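Local coordinates for protein trehalose-6-phosphate phosphatase (Neosartorya fumigata, PDB 5DXL) that belongs to the trehalose-phosphatase family of the HAD clan, with a Rossmann-like core domain and a smaller cap domain, at residues Asn60-Ile65 and Pro81-Ser86; Gly111-Val116 and Val137-His142; Phe239-Gly244 and Trp254-Pro259. All coordinates share one frame; numbering follows the deposited sequence.

Contact 1: residues Asn60-Ile65 and Pro81-Ser86; sequences NAVWII and PELGLS
The Trp63 indole lies flat over Gly84, whose CA sits 3.6 Å from the centroid of the six-membered ring and close to its normal, a CH-pi contact made possible by the glycine's missing side chain. With CG beside its own backbone N (chi1 -77°), the ring leans across to the neighbouring strand and reaches CZ3 to within 3.6 Å of Leu85 N. Below it the parallel ladder is regular: Gly84 N donates to Val62 O at 2.8 Å, Ile64 N to Gly84 O at 2.9 Å and Ser86 N to Ile64 O at 2.8 Å. On the face opposite the indole, the Ile64 and Leu85 side chains lie side by side and point the same way, CG1 of the first 3.9 Å from CD2 of the second, while Val62 CG1 meets Leu83 CD2 at 3.6 Å under cover of Leu54 and Ala55 from helix 45-56. Toward Glu82 the pairing gives way. A water replaces a direct bond there, accepting from Val62 N at 2.8 Å and able to donate to Glu82 O, and the Glu82 carboxylate, on a residue partly open to solvent, takes no part. Strand 60-65, helix 70-77 and strand 84-87 together form a beta-alpha-beta unit of the Rossmann-like HAD core.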
loop_
_atom_site.group_PDB
_atom_site.type_symbol
_atom_site.label_atom_id
_atom_site.label_comp_id
_atom_site.label_asym_id
_atom_site.label_seq_id
_atom_site.Cartn_x
_atom_site.Cartn_y
_atom_site.Cartn_z
ATOM N N ASN A 60 -18.231 -1.055 -7.454
ATOM C CA ASN A 60 -16.817 -1.253 -7.116
ATOM C C ASN A 60 -16.192 0.005 -6.531
ATOM O O ASN A 60 -16.419 1.110 -7.013
ATOM C CB ASN A 60 -16.008 -1.673 -8.353
ATOM C CG ASN A 60 -16.496 -2.983 -8.960
ATOM O OD1 ASN A 60 -17.068 -3.821 -8.269
ATOM N ND2 ASN A 60 -16.252 -3.166 -10.247
ATOM N N ALA A 61 -15.393 -0.169 -5.487
ATOM C CA ALA A 61 -14.526 0.898 -5.012
ATOM C C ALA A 61 -13.111 0.438 -5.323
ATOM O O ALA A 61 -12.656 -0.572 -4.778
ATOM C CB ALA A 61 -14.710 1.151 -3.506
ATOM N N VAL A 62 -12.433 1.155 -6.209
ATOM C CA VAL A 62 -11.146 0.694 -6.721
ATOM C C VAL A 62 -10.037 1.631 -6.269
ATOM O O VAL A 62 -10.056 2.829 -6.581
ATOM C CB VAL A 62 -11.160 0.598 -8.270
ATOM C CG1 VAL A 62 -9.833 0.063 -8.782
ATOM C CG2 VAL A 62 -12.309 -0.303 -8.743
ATOM N N TRP A 63 -9.083 1.075 -5.526
ATOM C CA TRP A 63 -7.980 1.846 -4.957
ATOM C C TRP A 63 -6.631 1.405 -5.493
ATOM O O TRP A 63 -6.346 0.202 -5.567
ATOM C CB TRP A 63 -7.970 1.719 -3.429
ATOM C CG TRP A 63 -9.018 2.578 -2.797
ATOM C CD1 TRP A 63 -10.322 2.255 -2.582
ATOM C CD2 TRP A 63 -8.849 3.920 -2.339
ATOM N NE1 TRP A 63 -10.982 3.321 -1.996
ATOM C CE2 TRP A 63 -10.093 4.354 -1.839
ATOM C CE3 TRP A 63 -7.758 4.795 -2.292
ATOM C CZ2 TRP A 63 -10.273 5.624 -1.295
ATOM C CZ3 TRP A 63 -7.943 6.061 -1.756
ATOM C CH2 TRP A 63 -9.193 6.459 -1.266
ATOM N N ILE A 64 -5.808 2.388 -5.858
ATOM C CA ILE A 64 -4.399 2.160 -6.170
ATOM C C ILE A 64 -3.590 2.676 -4.970
ATOM O O ILE A 64 -3.720 3.846 -4.602
ATOM C CB ILE A 64 -3.961 2.898 -7.457
ATOM C CG1 ILE A 64 -4.906 2.620 -8.632
ATOM C CG2 ILE A 64 -2.512 2.541 -7.840
ATOM C CD1 ILE A 64 -5.100 1.146 -8.934
ATOM N N ILE A 65 -2.783 1.809 -4.354
ATOM C CA ILE A 65 -2.049 2.153 -3.136
ATOM C C ILE A 65 -0.570 1.966 -3.427
ATOM O O ILE A 65 -0.076 0.850 -3.463
ATOM C CB ILE A 65 -2.518 1.293 -1.952
ATOM C CG1 ILE A 65 -4.032 1.438 -1.778
ATOM C CG2 ILE A 65 -1.809 1.707 -0.657
ATOM C CD1 ILE A 65 -4.628 0.453 -0.789
ATOM N N PRO A 81 -11.873 9.087 -13.089
ATOM C CA PRO A 81 -12.285 9.840 -11.902
ATOM C C PRO A 81 -12.695 8.949 -10.733
ATOM O O PRO A 81 -12.575 9.362 -9.585
ATOM C CB PRO A 81 -13.474 10.670 -12.413
ATOM C CG PRO A 81 -13.988 9.912 -13.587
ATOM C CD PRO A 81 -12.791 9.274 -14.227
ATOM N N GLU A 82 -13.137 7.732 -11.023
ATOM C CA GLU A 82 -13.616 6.848 -9.972
ATOM C C GLU A 82 -12.502 6.199 -9.155
ATOM O O GLU A 82 -12.768 5.605 -8.114
ATOM C CB GLU A 82 -14.500 5.744 -10.572
ATOM C CG GLU A 82 -15.751 6.249 -11.315
ATOM C CD GLU A 82 -15.479 6.631 -12.752
ATOM O OE1 GLU A 82 -14.316 6.560 -13.200
ATOM O OE2 GLU A 82 -16.444 7.014 -13.452
ATOM N N LEU A 83 -11.260 6.277 -9.625
ATOM C CA LEU A 83 -10.187 5.622 -8.876
ATOM C C LEU A 83 -9.885 6.367 -7.598
ATOM O O LEU A 83 -9.699 7.586 -7.613
ATOM C CB LEU A 83 -8.898 5.538 -9.686
ATOM C CG LEU A 83 -8.810 4.589 -10.864
ATOM C CD1 LEU A 83 -7.402 4.713 -11.463
ATOM C CD2 LEU A 83 -9.066 3.157 -10.404
ATOM N N GLY A 84 -9.800 5.628 -6.501
ATOM C CA GLY A 84 -9.171 6.154 -5.304
ATOM C C GLY A 84 -7.664 6.023 -5.460
ATOM O O GLY A 84 -7.180 4.994 -5.924
ATOM N N LEU A 85 -6.922 7.069 -5.104
ATOM C CA LEU A 85 -5.465 7.059 -5.274
ATOM C C LEU A 85 -4.765 7.350 -3.953
ATOM O O LEU A 85 -5.069 8.333 -3.294
ATOM C CB LEU A 85 -5.030 8.079 -6.335
ATOM C CG LEU A 85 -5.673 7.865 -7.716
ATOM C CD1 LEU A 85 -5.344 9.058 -8.612
ATOM C CD2 LEU A 85 -5.203 6.547 -8.359
ATOM N N SER A 86 -3.827 6.485 -3.583
ATOM C CA SER A 86 -2.971 6.697 -2.415
ATOM C C SER A 86 -1.536 6.746 -2.915
ATOM O O SER A 86 -1.045 5.770 -3.479
ATOM C CB SER A 86 -3.164 5.587 -1.383
ATOM O OG SER A 86 -2.188 5.674 -0.342
HETATM O O HOH W 1 -13.920 3.336 -7.272
#

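Contact 2: residues Gly111-Val116 and Val137-His142; sequences GWQKEV and VALTWH
In the cap domain, helix 112-125 packs against a four-stranded antiparallel sheet, and here its N-terminal part meets strand 139-142 and the residues just before it, helix and strand running nearly parallel with axes 10.2 Å apart. Leu139 carries most of the contact from the strand side. Its CD1 ends among three helix residues: 3.7 Å from Val116 CG1, 4.0 Å from Trp112 CZ3 and 3.7 Å from the backbone Gln113 O. Trp112 holds CG between its backbone N and carbonyl carbon (chi1 60°), which swings the indole across the helix toward Val137 and Leu139, with Gln113 CG over one face and Val116 CG2 at its edge. The far rim of the same ring meets Val137 O in plane, CH2 lying only 3.0 Å from that oxygen. Gln113 NE2 passes 3.8 Å from Val137 O without bonding to it; its amide is instead held by Arg134 through OE1 and by Arg136 O through NE2. Trp170 meets the Trp112 ring edge-to-face. No hydrogen bond crosses this interface, and Val137 O is buried without a conventional partner, so the weakly positive hydrogens on the indole rim probably offer it some compensation in an otherwise apolar join.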
loop_
_atom_site.group_PDB
_atom_site.type_symbol
_atom_site.label_atom_id
_atom_site.label_comp_id
_atom_site.label_asym_id
_atom_site.label_seq_id
_atom_site.Cartn_x
_atom_site.Cartn_y
_atom_site.Cartn_z
ATOM N N GLY A 111 5.416 17.936 14.680
ATOM C CA GLY A 111 6.302 18.461 15.707
ATOM C C GLY A 111 7.378 17.463 16.108
ATOM O O GLY A 111 8.451 17.867 16.561
ATOM N N TRP A 112 7.075 16.174 15.944
ATOM C CA TRP A 112 8.046 15.112 16.236
ATOM C C TRP A 112 9.333 15.287 15.439
ATOM O O TRP A 112 10.413 14.880 15.890
ATOM C CB TRP A 112 7.440 13.725 15.963
ATOM C CG TRP A 112 6.997 13.480 14.552
ATOM C CD1 TRP A 112 5.736 13.661 14.045
ATOM C CD2 TRP A 112 7.797 12.984 13.468
ATOM N NE1 TRP A 112 5.708 13.315 12.714
ATOM C CE2 TRP A 112 6.956 12.893 12.335
ATOM C CE3 TRP A 112 9.140 12.602 13.348
ATOM C CZ2 TRP A 112 7.418 12.450 11.096
ATOM C CZ3 TRP A 112 9.595 12.161 12.116
ATOM C CH2 TRP A 112 8.738 12.091 11.007
ATOM N N GLN A 113 9.241 15.902 14.264
ATOM C CA GLN A 113 10.422 16.065 13.425
ATOM C C GLN A 113 11.477 16.956 14.084
ATOM O O GLN A 113 12.669 16.756 13.890
ATOM C CB GLN A 113 10.048 16.623 12.058
ATOM C CG GLN A 113 9.241 15.644 11.236
ATOM C CD GLN A 113 9.321 15.938 9.760
ATOM O OE1 GLN A 113 9.983 16.885 9.342
ATOM N NE2 GLN A 113 8.650 15.122 8.956
ATOM N N LYS A 114 11.029 17.941 14.856
ATOM C CA LYS A 114 11.948 18.838 15.538
ATOM C C LYS A 114 12.790 18.052 16.541
ATOM O O LYS A 114 14.010 18.192 16.593
ATOM C CB LYS A 114 11.188 19.970 16.246
ATOM C CG LYS A 114 12.100 20.964 16.966
ATOM C CD LYS A 114 11.317 22.158 17.531
ATOM C CE LYS A 114 12.241 23.099 18.296
ATOM N NZ LYS A 114 11.595 24.405 18.590
ATOM N N GLU A 115 12.132 17.211 17.327
ATOM C CA GLU A 115 12.842 16.454 18.351
ATOM C C GLU A 115 13.728 15.377 17.732
ATOM O O GLU A 115 14.849 15.153 18.181
ATOM C CB GLU A 115 11.859 15.827 19.333
ATOM C CG GLU A 115 12.529 15.265 20.571
ATOM C CD GLU A 115 11.546 14.918 21.668
ATOM O OE1 GLU A 115 10.367 15.310 21.553
ATOM O OE2 GLU A 115 11.957 14.251 22.644
ATOM N N VAL A 116 13.230 14.710 16.697
ATOM C CA VAL A 116 14.019 13.666 16.047
ATOM C C VAL A 116 15.271 14.250 15.405
ATOM O O VAL A 116 16.347 13.658 15.497
ATOM C CB VAL A 116 13.182 12.889 14.997
ATOM C CG1 VAL A 116 14.071 11.940 14.176
ATOM C CG2 VAL A 116 12.086 12.101 15.684
ATOM N N VAL A 137 8.418 13.335 4.990
ATOM C CA VAL A 137 7.694 12.745 6.089
ATOM C C VAL A 137 8.558 11.780 6.904
ATOM O O VAL A 137 8.252 11.483 8.060
ATOM C CB VAL A 137 6.449 12.039 5.575
ATOM C CG1 VAL A 137 5.395 12.047 6.631
ATOM C CG2 VAL A 137 5.917 12.794 4.369
ATOM N N ALA A 138 9.643 11.292 6.322
ATOM C CA ALA A 138 10.481 10.362 7.066
ATOM C C ALA A 138 11.858 10.940 7.320
ATOM O O ALA A 138 12.439 11.574 6.452
ATOM C CB ALA A 138 10.595 9.049 6.331
ATOM N N LEU A 139 12.389 10.691 8.516
ATOM C CA LEU A 139 13.738 11.131 8.861
ATOM C C LEU A 139 14.591 9.901 9.103
ATOM O O LEU A 139 14.188 9.009 9.838
ATOM C CB LEU A 139 13.725 12.024 10.105
ATOM C CG LEU A 139 12.946 13.342 10.016
ATOM C CD1 LEU A 139 13.035 14.105 11.328
ATOM C CD2 LEU A 139 13.465 14.169 8.885
ATOM N N THR A 140 15.757 9.853 8.473
ATOM C CA THR A 140 16.581 8.649 8.541
ATOM C C THR A 140 18.009 8.961 8.966
ATOM O O THR A 140 18.665 9.842 8.404
ATOM C CB THR A 140 16.601 7.916 7.184
ATOM O OG1 THR A 140 15.256 7.665 6.766
ATOM C CG2 THR A 140 17.325 6.579 7.325
ATOM N N TRP A 141 18.481 8.240 9.980
ATOM C CA TRP A 141 19.864 8.354 10.419
ATOM C C TRP A 141 20.679 7.213 9.811
ATOM O O TRP A 141 20.370 6.056 10.042
ATOM C CB TRP A 141 19.945 8.329 11.955
ATOM C CG TRP A 141 21.324 8.616 12.458
ATOM C CD1 TRP A 141 22.075 9.722 12.186
ATOM C CD2 TRP A 141 22.127 7.788 13.315
ATOM N NE1 TRP A 141 23.293 9.639 12.827
ATOM C CE2 TRP A 141 23.345 8.461 13.520
ATOM C CE3 TRP A 141 21.927 6.551 13.930
ATOM C CZ2 TRP A 141 24.365 7.933 14.314
ATOM C CZ3 TRP A 141 22.948 6.027 14.721
ATOM C CH2 TRP A 141 24.143 6.718 14.900
ATOM N N HIS A 142 21.686 7.557 9.011
ATOM C CA HIS A 142 22.518 6.577 8.301
ATOM C C HIS A 142 23.860 6.426 8.996
ATOM O O HIS A 142 24.471 7.425 9.355
ATOM C CB HIS A 142 22.774 7.018 6.850
ATOM C CG HIS A 142 21.553 7.053 5.977
ATOM N ND1 HIS A 142 21.194 5.998 5.163
ATOM C CD2 HIS A 142 20.634 8.023 5.762
ATOM C CE1 HIS A 142 20.099 6.315 4.492
ATOM N NE2 HIS A 142 19.743 7.541 4.831
#

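Contact 3: residues Phe239-Gly244 and Trp254-Pro259; sequences FSVTVG and WHLLEP
Phe239 and Trp254 project the same way from adjacent strands and lie side by side rather than stacked. Their planes are inclined by 29°, but the phenyl centroid stands 5.7 Å from that of the indole's five-membered ring, so there is hardly any overlap; the closest touch is Phe239 CD2 to Trp254 NE1 at 3.7 Å. The same indole presents its CD1 edge to Ser240 O, near the ring plane, and the Val241 side chain crosses that of Trp254 at an angle, CG2 packing against CB. Val241 uses its other branch further along: CG1, anti to the backbone N (chi1 -173°), reaches Leu256 CG at 4.0 Å. Val243 follows on this face, its CG1 resting near Pro259 CD, with Val262 of helix 259-270 covering both Val243 and Leu256. The other face carries Thr242 and His255, with Thr242 CG2 3.8 Å from His255 CB. Their polar ends turn elsewhere, Thr242 OG1 to Lys248 and His255 ND1 to Thr3. With CG between the backbone N and the carbonyl carbon (chi1 71°), the imidazole of His255 lies toward the end of strand 238-243, CD2 3.2 Å from Gly244 O. Between the two faces the backbones are joined by four bonds. The first, Trp254 N to Ser240 O, is stretched to 3.3 Å and bent, whereas Leu256 N to Thr242 O and Gly244 N to Leu256 O are both 2.9 Å. Gly244, with backbone angles open mainly to glycine, ends the pairing, and Glu258 then takes the N-cap position of helix 259-270. Strand 254-256 is the outermost member on this side of the mixed sheet, added in parallel to strand 238-243 through a connection without helix, while helices 222-229 and 259-270 cover the two faces, a three-layered alpha/beta sandwich as in the Rossmann-like HAD core.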
loop_
_atom_site.group_PDB
_atom_site.type_symbol
_atom_site.label_atom_id
_atom_site.label_comp_id
_atom_site.label_asym_id
_atom_site.label_seq_id
_atom_site.Cartn_x
_atom_site.Cartn_y
_atom_site.Cartn_z
ATOM N N PHE A 239 -10.261 -11.837 -0.462
ATOM C CA PHE A 239 -9.224 -12.482 -1.245
ATOM C C PHE A 239 -7.960 -11.639 -1.177
ATOM O O PHE A 239 -7.790 -10.684 -1.956
ATOM C CB PHE A 239 -9.670 -12.671 -2.704
ATOM C CG PHE A 239 -10.940 -13.463 -2.849
ATOM C CD1 PHE A 239 -12.175 -12.845 -2.720
ATOM C CD2 PHE A 239 -10.896 -14.816 -3.133
ATOM C CE1 PHE A 239 -13.349 -13.571 -2.853
ATOM C CE2 PHE A 239 -12.066 -15.549 -3.275
ATOM C CZ PHE A 239 -13.295 -14.919 -3.132
ATOM N N SER A 240 -7.089 -11.991 -0.237
ATOM C CA SER A 240 -5.756 -11.404 -0.135
ATOM C C SER A 240 -4.821 -12.235 -0.996
ATOM O O SER A 240 -4.664 -13.443 -0.782
ATOM C CB SER A 240 -5.261 -11.368 1.310
ATOM O OG SER A 240 -5.985 -10.411 2.080
ATOM N N VAL A 241 -4.219 -11.580 -1.981
ATOM C CA VAL A 241 -3.481 -12.282 -3.019
ATOM C C VAL A 241 -2.116 -11.654 -3.219
ATOM O O VAL A 241 -2.020 -10.482 -3.566
ATOM C CB VAL A 241 -4.239 -12.244 -4.364
ATOM C CG1 VAL A 241 -3.550 -13.137 -5.397
ATOM C CG2 VAL A 241 -5.704 -12.644 -4.203
ATOM N N THR A 242 -1.056 -12.421 -2.993
ATOM C CA THR A 242 0.284 -11.926 -3.296
ATOM C C THR A 242 0.642 -12.231 -4.743
ATOM O O THR A 242 0.129 -13.179 -5.334
ATOM C CB THR A 242 1.356 -12.533 -2.358
ATOM O OG1 THR A 242 2.585 -11.814 -2.520
ATOM C CG2 THR A 242 1.592 -14.032 -2.651
ATOM N N VAL A 243 1.494 -11.398 -5.321
ATOM C CA VAL A 243 2.022 -11.664 -6.644
ATOM C C VAL A 243 3.395 -12.306 -6.441
ATOM O O VAL A 243 4.304 -11.691 -5.868
ATOM C CB VAL A 243 2.096 -10.387 -7.484
ATOM C CG1 VAL A 243 2.713 -10.667 -8.848
ATOM C CG2 VAL A 243 0.693 -9.821 -7.652
ATOM N N GLY A 244 3.517 -13.560 -6.863
ATOM C CA GLY A 244 4.729 -14.326 -6.626
ATOM C C GLY A 244 4.426 -15.808 -6.730
ATOM O O GLY A 244 3.331 -16.206 -7.154
ATOM N N TRP A 254 -3.670 -16.524 -1.194
ATOM C CA TRP A 254 -3.600 -16.928 -2.588
ATOM C C TRP A 254 -2.420 -16.254 -3.253
ATOM O O TRP A 254 -1.893 -15.286 -2.716
ATOM C CB TRP A 254 -4.854 -16.508 -3.359
ATOM C CG TRP A 254 -6.175 -16.837 -2.738
ATOM C CD1 TRP A 254 -6.933 -16.031 -1.938
ATOM C CD2 TRP A 254 -6.919 -18.044 -2.917
ATOM N NE1 TRP A 254 -8.109 -16.668 -1.600
ATOM C CE2 TRP A 254 -8.116 -17.910 -2.180
ATOM C CE3 TRP A 254 -6.680 -19.236 -3.612
ATOM C CZ2 TRP A 254 -9.075 -18.917 -2.129
ATOM C CZ3 TRP A 254 -7.636 -20.229 -3.568
ATOM C CH2 TRP A 254 -8.816 -20.067 -2.828
ATOM N N HIS A 255 -2.033 -16.725 -4.437
ATOM C CA HIS A 255 -1.077 -15.977 -5.244
ATOM C C HIS A 255 -1.532 -15.907 -6.696
ATOM O O HIS A 255 -2.357 -16.715 -7.138
ATOM C CB HIS A 255 0.331 -16.600 -5.176
ATOM C CG HIS A 255 0.432 -17.900 -5.909
ATOM N ND1 HIS A 255 0.093 -19.108 -5.334
ATOM C CD2 HIS A 255 0.782 -18.171 -7.188
ATOM C CE1 HIS A 255 0.242 -20.070 -6.230
ATOM N NE2 HIS A 255 0.656 -19.529 -7.362
ATOM N N LEU A 256 -1.005 -14.925 -7.419
ATOM C CA LEU A 256 -0.994 -14.910 -8.883
ATOM C C LEU A 256 0.473 -14.764 -9.286
ATOM O O LEU A 256 1.225 -14.050 -8.624
ATOM C CB LEU A 256 -1.844 -13.766 -9.442
ATOM C CG LEU A 256 -3.357 -13.929 -9.291
ATOM C CD1 LEU A 256 -4.093 -12.634 -9.666
ATOM C CD2 LEU A 256 -3.846 -15.084 -10.155
ATOM N N LEU A 257 0.905 -15.444 -10.344
ATOM C CA LEU A 257 2.343 -15.516 -10.597
ATOM C C LEU A 257 2.948 -14.198 -11.075
ATOM O O LEU A 257 4.064 -13.837 -10.670
ATOM C CB LEU A 257 2.645 -16.627 -11.614
ATOM C CG LEU A 257 2.429 -18.050 -11.117
ATOM C CD1 LEU A 257 2.644 -19.012 -12.272
ATOM C CD2 LEU A 257 3.356 -18.398 -9.949
ATOM N N GLU A 258 2.235 -13.488 -11.947
ATOM C CA GLU A 258 2.786 -12.315 -12.617
ATOM C C GLU A 258 1.740 -11.230 -12.783
ATOM O O GLU A 258 0.541 -11.508 -12.770
ATOM C CB GLU A 258 3.328 -12.683 -14.010
ATOM C CG GLU A 258 4.431 -13.725 -14.016
ATOM C CD GLU A 258 5.752 -13.191 -13.506
ATOM O OE1 GLU A 258 5.890 -11.956 -13.343
ATOM O OE2 GLU A 258 6.658 -14.016 -13.259
ATOM N N PRO A 259 2.190 -9.987 -12.982
ATOM C CA PRO A 259 1.224 -8.928 -13.304
ATOM C C PRO A 259 0.292 -9.277 -14.476
ATOM O O PRO A 259 -0.868 -8.872 -14.451
ATOM C CB PRO A 259 2.133 -7.741 -13.638
ATOM C CG PRO A 259 3.306 -7.939 -12.722
ATOM C CD PRO A 259 3.540 -9.447 -12.729
#

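Contacts 1 and 3 both pair parallel strands of the same mixed sheet, with centres about 19 Å apart, but at different depths. Contact 1 lies between inner strands and has strands on both sides; contact 3 joins the edge strand, where Leu257 and Glu258 are exposed. Contact 2 belongs to the other sheet, its centre about 30 Å from that of contact 1 and about 35 Å from that of contact 3. Though buried as well, it joins helix to strand mainly through side chains, without a hydrogen bond between the two segments, whereas the sheet contacts rest on backbone ladders. Tryptophan serves each differently: face over glycine, rim against a carbonyl, and slid past a phenyl ring.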